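Local coordinates for alginate biosynthesis protein AlgX (Pseudomonas aeruginosa, PDB 4KNC) that protects alginate from degradation as the polymer crosses the periplasm and takes part in its O-acetylation, at residues L134-Y143 / H154-I162; Q236-S245 / P290-F298. All blocks are in the same frame, centred on the assembly; numbering follows the deposited sequence.

Both contacts belong to the SGNH hydrolase-like domain, but they share no element. Contact 2 is core: the parallel strands 237-240 and 293-298 lie side by side in the four-stranded sheet, and nearly all their touching residues are buried. Contact 1 is only partly buried. It sets the loop 134-143 against helix 153-169. Charged and polar side chains dominate there, with one arginine and a water at the centre. In contact 2 backbone bonds and aliphatic packing prevail, and a buried glutamate binds the turn after strand 237-240. The centres of contacts 1 and 2 lie about 20 Å apart. Both bear on the proposed active site: contact 2 holds its serine, and the chain between the segments of contact 1 its histidine and aspartate.

Contact 1 (L134-Y143 / H154-I162); sequences LFDEKEEHAY and HGARRSAKI
Arg158 reaches from the helix into the curve of the loop 134-143. Its NH1 and NH2 both grip one backbone oxygen, His141 O, end-on and close to the guanidinium plane. The NH1 bond to His141 O is the shorter, at 2.8 Å. NH1 also forms a salt bridge with Glu137 OE1 at 3.0 Å, tilted out of that plane. The third nitrogen, NE, donates to a water, which in turn donates to Glu137 OE1. Glu137 OE2 uses its syn lone pair to accept from Tyr143 N at 2.9 Å, and also accepts from Asn93. Its carboxylate thus ties the loop to itself and to the helix. Glu139 lies over one guanidinium face, CG above the centre; its OE1 makes only a long, charge-only contact with NH2.

Tyr143 OH donates to Ser159 OG at 2.8 Å. Ser159 OG in turn donates a hydrogen bond to Gly155 O, which also accepts from Ser159 N on the opposite face. Gly155 CA sits over one face of the Tyr143 ring. Near the start of the helix, the His141 and His154 rings form an offset stack, planes 11° apart. Leu134 and Ile162 meet tip to tip, CG to CD1 at 3.8 Å.

Thr152, just before the helix, bonds to Ala142 O and Tyr143 O. Helix 89-93 packs against Glu137 and Tyr143, while helix 251-259 touches Arg157 and Ala160.

Contact 2 (Q236-S245 / P290-F298); sequences QIALVGTSNS and PPKILIWEF
Val240 and Trp296 pair near the C-terminal end of a parallel strand pair that starts with Ile237 and Ile293. The short axes run 4.8 Å apart at 18°. Backbone bonds alternate in the parallel pattern: Ala238 and Val240 donate to Ile293 O and Ile295 O, and their own oxygens accept from Ile295 N and Glu297 N. Gln236 O begins the series, accepting from Ile293 N and weakly from Lys292 N.

Apolar side chains fill both faces. On one, Ile237 CG2 meets Ile295 CD1 at 3.7 Å, and Leu239 CD1 lies at the same distance from Ile295 CG2. On the other, Leu294 CD1 extends to Val240 CG2, 3.9 Å away, and approaches Ala238 CB. Val240 CG2 also touches Trp296 CD1. Phe298 CE1 lies over a face of the indole.

Polar side chains close each end. Lys292 NZ donates to Gln236 OE1 at 3.0 Å, from above the amide plane. At the other end, Glu297 bends at chi2 (-91°), which turns its carboxylate back to the turn after strand 237-240. OE1 offers its syn lone pair to Thr242 OG1 at 2.8 Å. OE2 accepts from Thr242 N at 2.9 Å, above the carboxylate plane, and from Ser245 OG at 2.5 Å on the anti side. Thr242 OG1 accepts in turn from Asn244 N, an ST turn.

Three donors thus hold the buried Glu297 carboxylate, which would be consistent with a charged group. These bonds tie the turn that carries Ser243, the inferred nucleophile, whose OG bonds to His150, to strand 293-298. Glu297 holds Thr242 by backbone N-H and hydroxyl before that serine, and Ser245 by its hydroxyl after it. This second-shell placement is consistent with positioning the turn.

Contact 1 (L134-Y143 / H154-I162)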
ATOM      1  N   LEU A 134       5.111   0.844 -21.863  1.00 36.05           N
ATOM      2  CA  LEU A 134       4.850   2.271 -21.683  1.00 40.44           C
ATOM      3  C   LEU A 134       6.117   3.088 -21.455  1.00 38.07           C
ATOM      4  O   LEU A 134       6.053   4.314 -21.355  1.00 39.25           O
ATOM      5  CB  LEU A 134       3.883   2.505 -20.517  1.00 41.00           C
ATOM      6  CG  LEU A 134       2.596   1.694 -20.585  1.00 40.73           C
ATOM      7  CD1 LEU A 134       1.687   2.062 -19.410  1.00 35.60           C
ATOM      8  CD2 LEU A 134       1.908   1.928 -21.941  1.00 31.22           C
ATOM      9  N   PHE A 135       7.260   2.415 -21.357  1.00 31.53           N
ATOM     10  CA  PHE A 135       8.512   3.098 -21.025  1.00 29.77           C
ATOM     11  C   PHE A 135       9.012   3.963 -22.175  1.00 34.70           C
ATOM     12  O   PHE A 135       8.705   3.706 -23.343  1.00 37.65           O
ATOM     13  CB  PHE A 135       9.615   2.102 -20.674  1.00 38.50           C
ATOM     14  CG  PHE A 135       9.397   1.363 -19.384  1.00 33.80           C
ATOM     15  CD1 PHE A 135       8.242   1.541 -18.639  1.00 35.31           C
ATOM     16  CD2 PHE A 135      10.359   0.476 -18.924  1.00 29.24           C
ATOM     17  CE1 PHE A 135       8.048   0.844 -17.455  1.00 41.10           C
ATOM     18  CE2 PHE A 135      10.176  -0.216 -17.747  1.00 32.65           C
ATOM     19  CZ  PHE A 135       9.022  -0.036 -17.007  1.00 32.73           C
ATOM     20  N   ASP A 136       9.804   4.972 -21.832  1.00 40.10           N
ATOM     21  CA  ASP A 136      10.392   5.874 -22.813  1.00 42.15           C
ATOM     22  C   ASP A 136       9.329   6.387 -23.780  1.00 41.55           C
ATOM     23  O   ASP A 136       9.549   6.440 -24.983  1.00 48.21           O
ATOM     24  CB  ASP A 136      11.501   5.151 -23.590  1.00 40.61           C
ATOM     25  CG  ASP A 136      12.558   6.101 -24.093  1.00 49.72           C
ATOM     26  OD1 ASP A 136      12.341   7.321 -23.952  1.00 48.16           O
ATOM     27  OD2 ASP A 136      13.599   5.642 -24.609  1.00 53.01           O
ATOM     28  N   GLU A 137       8.166   6.733 -23.249  1.00 35.61           N
ATOM     29  CA  GLU A 137       7.001   7.015 -24.078  1.00 37.25           C
ATOM     30  C   GLU A 137       7.194   8.267 -24.920  1.00 44.34           C
ATOM     31  O   GLU A 137       7.965   9.165 -24.560  1.00 43.42           O
ATOM     32  CB  GLU A 137       5.770   7.222 -23.191  1.00 34.20           C
ATOM     33  CG  GLU A 137       5.783   8.596 -22.493  1.00 34.09           C
ATOM     34  CD  GLU A 137       4.516   8.891 -21.707  1.00 39.81           C
ATOM     35  OE1 GLU A 137       3.685   7.972 -21.494  1.00 33.41           O
ATOM     36  OE2 GLU A 137       4.354  10.056 -21.300  1.00 35.83           O
ATOM     37  N   LYS A 138       6.480   8.323 -26.040  1.00 45.86           N
ATOM     38  CA  LYS A 138       6.224   9.589 -26.724  1.00 53.12           C
ATOM     39  C   LYS A 138       4.721   9.742 -26.915  1.00 56.86           C
ATOM     40  O   LYS A 138       4.118   9.110 -27.784  1.00 65.37           O
ATOM     41  CB  LYS A 138       6.968   9.670 -28.056  1.00 68.54           C
ATOM     42  CG  LYS A 138       8.480   9.744 -27.893  1.00 87.49           C
ATOM     43  N   GLU A 139       4.121  10.564 -26.064  1.00 53.04           N
ATOM     44  CA  GLU A 139       2.677  10.713 -25.998  1.00 48.88           C
ATOM     45  C   GLU A 139       2.377  12.182 -25.889  1.00 50.08           C
ATOM     46  O   GLU A 139       3.169  12.925 -25.328  1.00 51.87           O
ATOM     47  CB  GLU A 139       2.141  10.037 -24.739  1.00 43.33           C
ATOM     48  CG  GLU A 139       2.276   8.528 -24.745  1.00 42.45           C
ATOM     49  CD  GLU A 139       1.295   7.861 -25.689  1.00 50.14           C
ATOM     50  OE1 GLU A 139       0.271   8.488 -26.034  1.00 44.55           O
ATOM     51  OE2 GLU A 139       1.550   6.702 -26.075  1.00 51.92           O
ATOM     52  N   GLU A 140       1.224  12.604 -26.390  1.00 49.06           N
ATOM     53  CA  GLU A 140       0.833  14.000 -26.253  1.00 52.43           C
ATOM     54  C   GLU A 140       0.409  14.316 -24.826  1.00 40.47           C
ATOM     55  O   GLU A 140       0.729  15.373 -24.297  1.00 52.61           O
ATOM     56  CB  GLU A 140      -0.282  14.333 -27.226  1.00 56.82           C
ATOM     57  CG  GLU A 140       0.214  14.403 -28.641  1.00 80.94           C
ATOM     58  CD  GLU A 140       1.109  15.606 -28.889  1.00 94.35           C
ATOM     59  OE1 GLU A 140       0.808  16.695 -28.352  1.00 94.09           O
ATOM     60  OE2 GLU A 140       2.115  15.460 -29.623  1.00101.79           O
ATOM     61  N   HIS A 141      -0.321  13.393 -24.220  1.00 41.38           N
ATOM     62  CA  HIS A 141      -0.695  13.503 -22.817  1.00 51.09           C
ATOM     63  C   HIS A 141       0.288  12.714 -21.955  1.00 44.72           C
ATOM     64  O   HIS A 141       0.178  11.494 -21.840  1.00 34.64           O
ATOM     65  CB  HIS A 141      -2.116  12.987 -22.602  1.00 51.00           C
ATOM     66  CG  HIS A 141      -3.158  13.788 -23.317  1.00 59.17           C
ATOM     67  ND1 HIS A 141      -4.026  13.234 -24.234  1.00 61.78           N
ATOM     68  CD2 HIS A 141      -3.472  15.103 -23.249  1.00 50.83           C
ATOM     69  CE1 HIS A 141      -4.831  14.172 -24.697  1.00 59.60           C
ATOM     70  NE2 HIS A 141      -4.517  15.316 -24.113  1.00 55.58           N
ATOM     71  N   ALA A 142       1.245  13.421 -21.365  1.00 33.26           N
ATOM     72  CA  ALA A 142       2.313  12.796 -20.589  1.00 34.85           C
ATOM     73  C   ALA A 142       1.769  11.876 -19.495  1.00 29.40           C
ATOM     74  O   ALA A 142       0.778  12.202 -18.833  1.00 31.73           O
ATOM     75  CB  ALA A 142       3.196  13.875 -19.976  1.00 38.37           C
ATOM     76  N   TYR A 143       2.422  10.732 -19.306  1.00 27.75           N
ATOM     77  CA  TYR A 143       2.014   9.763 -18.282  1.00 30.96           C
ATOM     78  C   TYR A 143       1.996  10.429 -16.889  1.00 32.66           C
ATOM     79  O   TYR A 143       1.015  10.310 -16.141  1.00 29.54           O
ATOM     80  CB  TYR A 143       2.978   8.576 -18.322  1.00 27.78           C
ATOM     81  CG  TYR A 143       2.696   7.403 -17.403  1.00 31.63           C
ATOM     82  CD1 TYR A 143       3.024   7.457 -16.053  1.00 32.27           C
ATOM     83  CD2 TYR A 143       2.185   6.200 -17.906  1.00 31.57           C
ATOM     84  CE1 TYR A 143       2.792   6.381 -15.214  1.00 29.54           C
ATOM     85  CE2 TYR A 143       1.965   5.114 -17.075  1.00 31.75           C
ATOM     86  CZ  TYR A 143       2.265   5.213 -15.720  1.00 35.67           C
ATOM     87  OH  TYR A 143       2.046   4.146 -14.863  1.00 32.31           O
ATOM     88  N   HIS A 154      -4.487  10.309 -17.776  1.00 31.41           N
ATOM     89  CA  HIS A 154      -4.054   9.571 -18.969  1.00 34.33           C
ATOM     90  C   HIS A 154      -3.046   8.451 -18.648  1.00 34.90           C
ATOM     91  O   HIS A 154      -3.156   7.332 -19.168  1.00 39.26           O
ATOM     92  CB  HIS A 154      -3.509  10.530 -20.033  1.00 34.86           C
ATOM     93  CG  HIS A 154      -4.579  11.231 -20.819  1.00 46.40           C
ATOM     94  ND1 HIS A 154      -5.243  10.634 -21.873  1.00 43.11           N
ATOM     95  CD2 HIS A 154      -5.095  12.480 -20.712  1.00 41.84           C
ATOM     96  CE1 HIS A 154      -6.132  11.477 -22.367  1.00 43.98           C
ATOM     97  NE2 HIS A 154      -6.060  12.606 -21.683  1.00 49.88           N
ATOM     98  N   GLY A 155      -2.085   8.744 -17.770  1.00 30.76           N
ATOM     99  CA  GLY A 155      -1.140   7.741 -17.305  1.00 25.32           C
ATOM    100  C   GLY A 155      -1.841   6.577 -16.614  1.00 34.34           C
ATOM    101  O   GLY A 155      -1.539   5.400 -16.872  1.00 30.88           O
ATOM    102  N   ALA A 156      -2.779   6.912 -15.729  1.00 30.01           N
ATOM    103  CA  ALA A 156      -3.572   5.908 -15.028  1.00 28.49           C
ATOM    104  C   ALA A 156      -4.383   5.060 -16.014  1.00 27.27           C
ATOM    105  O   ALA A 156      -4.580   3.875 -15.798  1.00 29.42           O
ATOM    106  CB  ALA A 156      -4.507   6.579 -14.020  1.00 24.42           C
ATOM    107  N   ARG A 157      -4.852   5.685 -17.088  1.00 32.01           N
ATOM    108  CA  ARG A 157      -5.682   5.016 -18.083  1.00 39.76           C
ATOM    109  C   ARG A 157      -4.863   3.993 -18.878  1.00 36.08           C
ATOM    110  O   ARG A 157      -5.256   2.822 -19.009  1.00 33.81           O
ATOM    111  CB  ARG A 157      -6.328   6.051 -19.017  1.00 25.27           C
ATOM    112  CG  ARG A 157      -7.137   5.424 -20.169  1.00 26.76           C
ATOM    113  CD  ARG A 157      -7.758   6.506 -21.077  1.00 38.69           C
ATOM    114  NE  ARG A 157      -8.397   5.917 -22.249  1.00 44.51           N
ATOM    115  CZ  ARG A 157      -7.733   5.510 -23.328  1.00 57.70           C
ATOM    116  NH1 ARG A 157      -6.411   5.645 -23.373  1.00 57.45           N
ATOM    117  NH2 ARG A 157      -8.384   4.964 -24.358  1.00 53.00           N
ATOM    118  N   ARG A 158      -3.713   4.435 -19.386  1.00 34.22           N
ATOM    119  CA  ARG A 158      -2.829   3.542 -20.139  1.00 33.04           C
ATOM    120  C   ARG A 158      -2.349   2.410 -19.246  1.00 33.43           C
ATOM    121  O   ARG A 158      -2.129   1.291 -19.714  1.00 29.52           O
ATOM    122  CB  ARG A 158      -1.629   4.294 -20.745  1.00 40.78           C
ATOM    123  CG  ARG A 158      -2.019   5.346 -21.806  1.00 44.17           C
ATOM    124  CD  ARG A 158      -0.845   5.814 -22.678  1.00 44.65           C
ATOM    125  NE  ARG A 158       0.077   6.739 -22.006  1.00 40.60           N
ATOM    126  CZ  ARG A 158      -0.081   8.064 -21.938  1.00 38.33           C
ATOM    127  NH1 ARG A 158       0.818   8.816 -21.300  1.00 29.02           N
ATOM    128  NH2 ARG A 158      -1.139   8.646 -22.484  1.00 35.66           N
ATOM    129  N   SER A 159      -2.174   2.691 -17.957  1.00 29.58           N
ATOM    130  CA  SER A 159      -1.780   1.634 -17.032  1.00 27.34           C
ATOM    131  C   SER A 159      -2.911   0.626 -16.824  1.00 26.82           C
ATOM    132  O   SER A 159      -2.706  -0.602 -16.789  1.00 29.88           O
ATOM    133  CB  SER A 159      -1.374   2.250 -15.690  1.00 27.37           C
ATOM    134  OG  SER A 159      -0.312   3.158 -15.878  1.00 26.39           O
ATOM    135  N   ALA A 160      -4.116   1.154 -16.666  1.00 27.89           N
ATOM    136  CA  ALA A 160      -5.256   0.302 -16.380  1.00 25.38           C
ATOM    137  C   ALA A 160      -5.603  -0.615 -17.577  1.00 29.26           C
ATOM    138  O   ALA A 160      -6.110  -1.727 -17.392  1.00 30.90           O
ATOM    139  CB  ALA A 160      -6.452   1.139 -15.954  1.00 25.97           C
ATOM    140  N   LYS A 161      -5.302  -0.171 -18.792  1.00 25.00           N
ATOM    141  CA  LYS A 161      -5.501  -1.036 -19.961  1.00 32.21           C
ATOM    142  C   LYS A 161      -4.658  -2.338 -19.848  1.00 30.39           C
ATOM    143  O   LYS A 161      -5.174  -3.465 -20.010  1.00 31.41           O
ATOM    144  CB  LYS A 161      -5.196  -0.265 -21.249  1.00 30.06           C
ATOM    145  CG  LYS A 161      -5.721  -0.924 -22.506  1.00 43.43           C
ATOM    146  CD  LYS A 161      -5.607   0.018 -23.694  1.00 59.72           C
ATOM    147  CE  LYS A 161      -6.270   1.351 -23.393  1.00 73.06           C
ATOM    148  N   ILE A 162      -3.377  -2.171 -19.506  1.00 31.13           N
ATOM    149  CA  ILE A 162      -2.492  -3.314 -19.284  1.00 33.03           C
ATOM    150  C   ILE A 162      -2.925  -4.177 -18.085  1.00 35.41           C
ATOM    151  O   ILE A 162      -2.999  -5.431 -18.185  1.00 35.58           O
ATOM    152  CB  ILE A 162      -1.030  -2.858 -19.147  1.00 34.16           C
ATOM    153  CG1 ILE A 162      -0.549  -2.267 -20.472  1.00 32.42           C
ATOM    154  CG2 ILE A 162      -0.124  -4.022 -18.734  1.00 30.18           C
ATOM    155  CD1 ILE A 162       0.867  -1.709 -20.408  1.00 30.83           C
TER
HETATM  156  O   HOH W   1       2.872   5.488 -21.957  1.00 37.03           O

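Contact 2 (Q236-S245 / P290-F298)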
ATOM      1  N   GLN A 236     -16.393  -8.580  -7.127  1.00 41.63           N
ATOM      2  CA  GLN A 236     -15.495  -9.677  -6.782  1.00 30.46           C
ATOM      3  C   GLN A 236     -14.032  -9.257  -6.854  1.00 37.50           C
ATOM      4  O   GLN A 236     -13.135 -10.083  -6.655  1.00 37.71           O
ATOM      5  CB  GLN A 236     -15.736 -10.847  -7.742  1.00 36.54           C
ATOM      6  CG  GLN A 236     -17.130 -11.449  -7.628  1.00 48.52           C
ATOM      7  CD  GLN A 236     -17.373 -12.041  -6.255  1.00 54.60           C
ATOM      8  OE1 GLN A 236     -16.441 -12.522  -5.608  1.00 52.29           O
ATOM      9  NE2 GLN A 236     -18.620 -11.994  -5.795  1.00 60.11           N
ATOM     10  N   ILE A 237     -13.801  -7.978  -7.161  1.00 33.51           N
ATOM     11  CA  ILE A 237     -12.449  -7.430  -7.298  1.00 29.61           C
ATOM     12  C   ILE A 237     -12.277  -6.191  -6.412  1.00 31.44           C
ATOM     13  O   ILE A 237     -13.094  -5.278  -6.457  1.00 32.89           O
ATOM     14  CB  ILE A 237     -12.122  -7.044  -8.761  1.00 28.93           C
ATOM     15  CG1 ILE A 237     -12.389  -8.226  -9.707  1.00 38.00           C
ATOM     16  CG2 ILE A 237     -10.672  -6.579  -8.862  1.00 28.45           C
ATOM     17  CD1 ILE A 237     -11.963  -7.970 -11.153  1.00 33.55           C
ATOM     18  N   ALA A 238     -11.216  -6.179  -5.611  1.00 34.79           N
ATOM     19  CA  ALA A 238     -10.950  -5.093  -4.678  1.00 32.70           C
ATOM     20  C   ALA A 238      -9.599  -4.489  -4.974  1.00 31.17           C
ATOM     21  O   ALA A 238      -8.664  -5.189  -5.353  1.00 37.60           O
ATOM     22  CB  ALA A 238     -10.984  -5.606  -3.249  1.00 37.58           C
ATOM     23  N   LEU A 239      -9.507  -3.179  -4.797  1.00 30.60           N
ATOM     24  CA  LEU A 239      -8.294  -2.442  -5.064  1.00 29.89           C
ATOM     25  C   LEU A 239      -7.804  -1.813  -3.772  1.00 34.12           C
ATOM     26  O   LEU A 239      -8.548  -1.097  -3.096  1.00 32.47           O
ATOM     27  CB  LEU A 239      -8.569  -1.355  -6.103  1.00 30.85           C
ATOM     28  CG  LEU A 239      -7.458  -0.352  -6.407  1.00 29.49           C
ATOM     29  CD1 LEU A 239      -6.182  -1.043  -6.880  1.00 27.66           C
ATOM     30  CD2 LEU A 239      -7.948   0.648  -7.440  1.00 25.27           C
ATOM     31  N   VAL A 240      -6.557  -2.091  -3.418  1.00 31.43           N
ATOM     32  CA  VAL A 240      -5.935  -1.422  -2.286  1.00 32.60           C
ATOM     33  C   VAL A 240      -4.706  -0.701  -2.817  1.00 35.17           C
ATOM     34  O   VAL A 240      -4.031  -1.209  -3.715  1.00 32.30           O
ATOM     35  CB  VAL A 240      -5.598  -2.394  -1.123  1.00 31.65           C
ATOM     36  CG1 VAL A 240      -6.885  -2.873  -0.469  1.00 26.58           C
ATOM     37  CG2 VAL A 240      -4.757  -3.581  -1.606  1.00 26.11           C
ATOM     38  N   GLY A 241      -4.443   0.499  -2.304  1.00 31.55           N
ATOM     39  CA  GLY A 241      -3.447   1.354  -2.919  1.00 30.72           C
ATOM     40  C   GLY A 241      -3.250   2.694  -2.248  1.00 33.80           C
ATOM     41  O   GLY A 241      -3.675   2.901  -1.117  1.00 30.56           O
ATOM     42  N   THR A 242      -2.601   3.602  -2.969  1.00 30.76           N
ATOM     43  CA  THR A 242      -2.184   4.886  -2.429  1.00 31.77           C
ATOM     44  C   THR A 242      -3.065   6.002  -2.975  1.00 34.42           C
ATOM     45  O   THR A 242      -4.116   5.738  -3.571  1.00 33.49           O
ATOM     46  CB  THR A 242      -0.750   5.178  -2.857  1.00 38.03           C
ATOM     47  OG1 THR A 242      -0.716   5.361  -4.282  1.00 31.99           O
ATOM     48  CG2 THR A 242       0.170   4.004  -2.465  1.00 32.57           C
ATOM     49  N   SER A 243      -2.630   7.251  -2.799  1.00 26.47           N
ATOM     50  CA  SER A 243      -3.344   8.375  -3.394  1.00 27.25           C
ATOM     51  C   SER A 243      -3.455   8.190  -4.916  1.00 31.40           C
ATOM     52  O   SER A 243      -4.436   8.616  -5.506  1.00 29.36           O
ATOM     53  CB  SER A 243      -2.709   9.734  -3.017  1.00 27.67           C
ATOM     54  OG  SER A 243      -1.421   9.900  -3.584  1.00 29.97           O
ATOM     55  N   ASN A 244      -2.481   7.508  -5.531  1.00 30.98           N
ATOM     56  CA  ASN A 244      -2.545   7.189  -6.978  1.00 33.58           C
ATOM     57  C   ASN A 244      -3.806   6.442  -7.448  1.00 29.84           C
ATOM     58  O   ASN A 244      -4.232   6.593  -8.611  1.00 27.48           O
ATOM     59  CB  ASN A 244      -1.301   6.412  -7.437  1.00 26.20           C
ATOM     60  CG  ASN A 244      -0.068   7.296  -7.559  1.00 31.65           C
ATOM     61  OD1 ASN A 244       0.111   8.006  -8.555  1.00 25.94           O
ATOM     62  ND2 ASN A 244       0.792   7.257  -6.546  1.00 30.14           N
ATOM     63  N   SER A 245      -4.390   5.631  -6.566  1.00 29.16           N
ATOM     64  CA  SER A 245      -5.647   4.945  -6.883  1.00 36.58           C
ATOM     65  C   SER A 245      -6.854   5.760  -6.423  1.00 37.45           C
ATOM     66  O   SER A 245      -7.995   5.278  -6.458  1.00 39.87           O
ATOM     67  CB  SER A 245      -5.705   3.535  -6.274  1.00 30.49           C
ATOM     68  OG  SER A 245      -4.658   2.697  -6.743  1.00 28.25           O
ATOM     69  N   PRO A 290     -15.013 -12.223   0.910  1.00 45.41           N
ATOM     70  CA  PRO A 290     -13.677 -11.971   0.349  1.00 50.95           C
ATOM     71  C   PRO A 290     -13.690 -11.867  -1.173  1.00 53.99           C
ATOM     72  O   PRO A 290     -14.426 -12.596  -1.839  1.00 59.64           O
ATOM     73  CB  PRO A 290     -12.861 -13.194   0.800  1.00 52.65           C
ATOM     74  CG  PRO A 290     -13.878 -14.254   1.134  1.00 50.75           C
ATOM     75  CD  PRO A 290     -15.088 -13.505   1.634  1.00 48.45           C
ATOM     76  N   PRO A 291     -12.871 -10.968  -1.726  1.00 44.48           N
ATOM     77  CA  PRO A 291     -12.819 -10.831  -3.182  1.00 36.28           C
ATOM     78  C   PRO A 291     -12.161 -12.051  -3.793  1.00 39.64           C
ATOM     79  O   PRO A 291     -11.375 -12.704  -3.114  1.00 38.18           O
ATOM     80  CB  PRO A 291     -11.901  -9.628  -3.375  1.00 40.67           C
ATOM     81  CG  PRO A 291     -10.946  -9.718  -2.195  1.00 40.33           C
ATOM     82  CD  PRO A 291     -11.821 -10.184  -1.049  1.00 44.07           C
ATOM     83  N   LYS A 292     -12.479 -12.349  -5.051  1.00 33.16           N
ATOM     84  CA  LYS A 292     -11.773 -13.374  -5.810  1.00 30.54           C
ATOM     85  C   LYS A 292     -10.400 -12.837  -6.201  1.00 29.78           C
ATOM     86  O   LYS A 292      -9.427 -13.580  -6.306  1.00 32.02           O
ATOM     87  CB  LYS A 292     -12.556 -13.703  -7.085  1.00 35.10           C
ATOM     88  CG  LYS A 292     -13.978 -14.166  -6.837  1.00 49.82           C
ATOM     89  CD  LYS A 292     -13.999 -15.599  -6.334  1.00 56.35           C
ATOM     90  CE  LYS A 292     -15.416 -16.082  -6.065  1.00 63.80           C
ATOM     91  NZ  LYS A 292     -16.001 -15.419  -4.861  1.00 69.70           N
ATOM     92  N   ILE A 293     -10.339 -11.530  -6.433  1.00 30.67           N
ATOM     93  CA  ILE A 293      -9.115 -10.878  -6.881  1.00 34.93           C
ATOM     94  C   ILE A 293      -8.834  -9.620  -6.044  1.00 35.45           C
ATOM     95  O   ILE A 293      -9.725  -8.800  -5.794  1.00 35.12           O
ATOM     96  CB  ILE A 293      -9.179 -10.499  -8.388  1.00 32.02           C
ATOM     97  CG1 ILE A 293      -9.563 -11.706  -9.250  1.00 36.80           C
ATOM     98  CG2 ILE A 293      -7.846  -9.893  -8.858  1.00 29.02           C
ATOM     99  CD1 ILE A 293      -9.599 -11.409 -10.733  1.00 36.51           C
ATOM    100  N   LEU A 294      -7.594  -9.496  -5.600  1.00 29.99           N
ATOM    101  CA  LEU A 294      -7.145  -8.342  -4.836  1.00 36.37           C
ATOM    102  C   LEU A 294      -6.037  -7.658  -5.621  1.00 30.80           C
ATOM    103  O   LEU A 294      -4.996  -8.264  -5.892  1.00 29.06           O
ATOM    104  CB  LEU A 294      -6.618  -8.786  -3.464  1.00 30.52           C
ATOM    105  CG  LEU A 294      -6.044  -7.713  -2.527  1.00 35.42           C
ATOM    106  CD1 LEU A 294      -7.093  -6.668  -2.184  1.00 28.32           C
ATOM    107  CD2 LEU A 294      -5.508  -8.362  -1.256  1.00 37.60           C
ATOM    108  N   ILE A 295      -6.267  -6.411  -6.006  1.00 26.20           N
ATOM    109  CA  ILE A 295      -5.254  -5.635  -6.712  1.00 27.74           C
ATOM    110  C   ILE A 295      -4.527  -4.694  -5.739  1.00 30.91           C
ATOM    111  O   ILE A 295      -5.156  -3.949  -4.993  1.00 30.11           O
ATOM    112  CB  ILE A 295      -5.895  -4.786  -7.824  1.00 33.63           C
ATOM    113  CG1 ILE A 295      -6.702  -5.667  -8.779  1.00 35.19           C
ATOM    114  CG2 ILE A 295      -4.833  -4.006  -8.599  1.00 24.90           C
ATOM    115  CD1 ILE A 295      -7.554  -4.849  -9.719  1.00 33.75           C
ATOM    116  N   TRP A 296      -3.201  -4.708  -5.770  1.00 27.68           N
ATOM    117  CA  TRP A 296      -2.418  -3.973  -4.788  1.00 29.53           C
ATOM    118  C   TRP A 296      -1.435  -3.054  -5.490  1.00 31.48           C
ATOM    119  O   TRP A 296      -0.511  -3.512  -6.150  1.00 31.89           O
ATOM    120  CB  TRP A 296      -1.697  -4.962  -3.863  1.00 26.43           C
ATOM    121  CG  TRP A 296      -0.905  -4.343  -2.735  1.00 35.44           C
ATOM    122  CD1 TRP A 296      -0.945  -3.044  -2.292  1.00 35.37           C
ATOM    123  CD2 TRP A 296       0.065  -5.012  -1.924  1.00 30.89           C
ATOM    124  NE1 TRP A 296      -0.059  -2.875  -1.238  1.00 34.06           N
ATOM    125  CE2 TRP A 296       0.576  -4.064  -1.005  1.00 37.98           C
ATOM    126  CE3 TRP A 296       0.563  -6.315  -1.892  1.00 33.07           C
ATOM    127  CZ2 TRP A 296       1.551  -4.391  -0.064  1.00 39.78           C
ATOM    128  CZ3 TRP A 296       1.528  -6.640  -0.949  1.00 36.24           C
ATOM    129  CH2 TRP A 296       2.008  -5.685  -0.053  1.00 37.43           C
ATOM    130  N   GLU A 297      -1.652  -1.750  -5.333  1.00 28.38           N
ATOM    131  CA  GLU A 297      -0.887  -0.735  -6.044  1.00 28.77           C
ATOM    132  C   GLU A 297       0.032   0.063  -5.110  1.00 34.49           C
ATOM    133  O   GLU A 297      -0.409   0.580  -4.080  1.00 34.26           O
ATOM    134  CB  GLU A 297      -1.842   0.214  -6.779  1.00 23.78           C
ATOM    135  CG  GLU A 297      -1.185   1.505  -7.281  1.00 24.88           C
ATOM    136  CD  GLU A 297      -1.252   2.658  -6.251  1.00 35.78           C
ATOM    137  OE1 GLU A 297      -0.181   3.219  -5.929  1.00 29.72           O
ATOM    138  OE2 GLU A 297      -2.360   3.003  -5.769  1.00 37.41           O
ATOM    139  N   PHE A 298       1.307   0.153  -5.481  1.00 33.38           N
ATOM    140  CA  PHE A 298       2.282   0.975  -4.765  1.00 30.43           C
ATOM    141  C   PHE A 298       3.479   1.274  -5.670  1.00 34.71           C
ATOM    142  O   PHE A 298       3.634   0.656  -6.730  1.00 31.88           O
ATOM    143  CB  PHE A 298       2.733   0.289  -3.472  1.00 26.51           C
ATOM    144  CG  PHE A 298       3.244  -1.111  -3.667  1.00 25.30           C
ATOM    145  CD1 PHE A 298       2.369  -2.192  -3.648  1.00 27.39           C
ATOM    146  CD2 PHE A 298       4.600  -1.352  -3.873  1.00 27.84           C
ATOM    147  CE1 PHE A 298       2.830  -3.497  -3.841  1.00 28.55           C
ATOM    148  CE2 PHE A 298       5.072  -2.652  -4.063  1.00 28.89           C
ATOM    149  CZ  PHE A 298       4.180  -3.728  -4.047  1.00 27.75           C
TER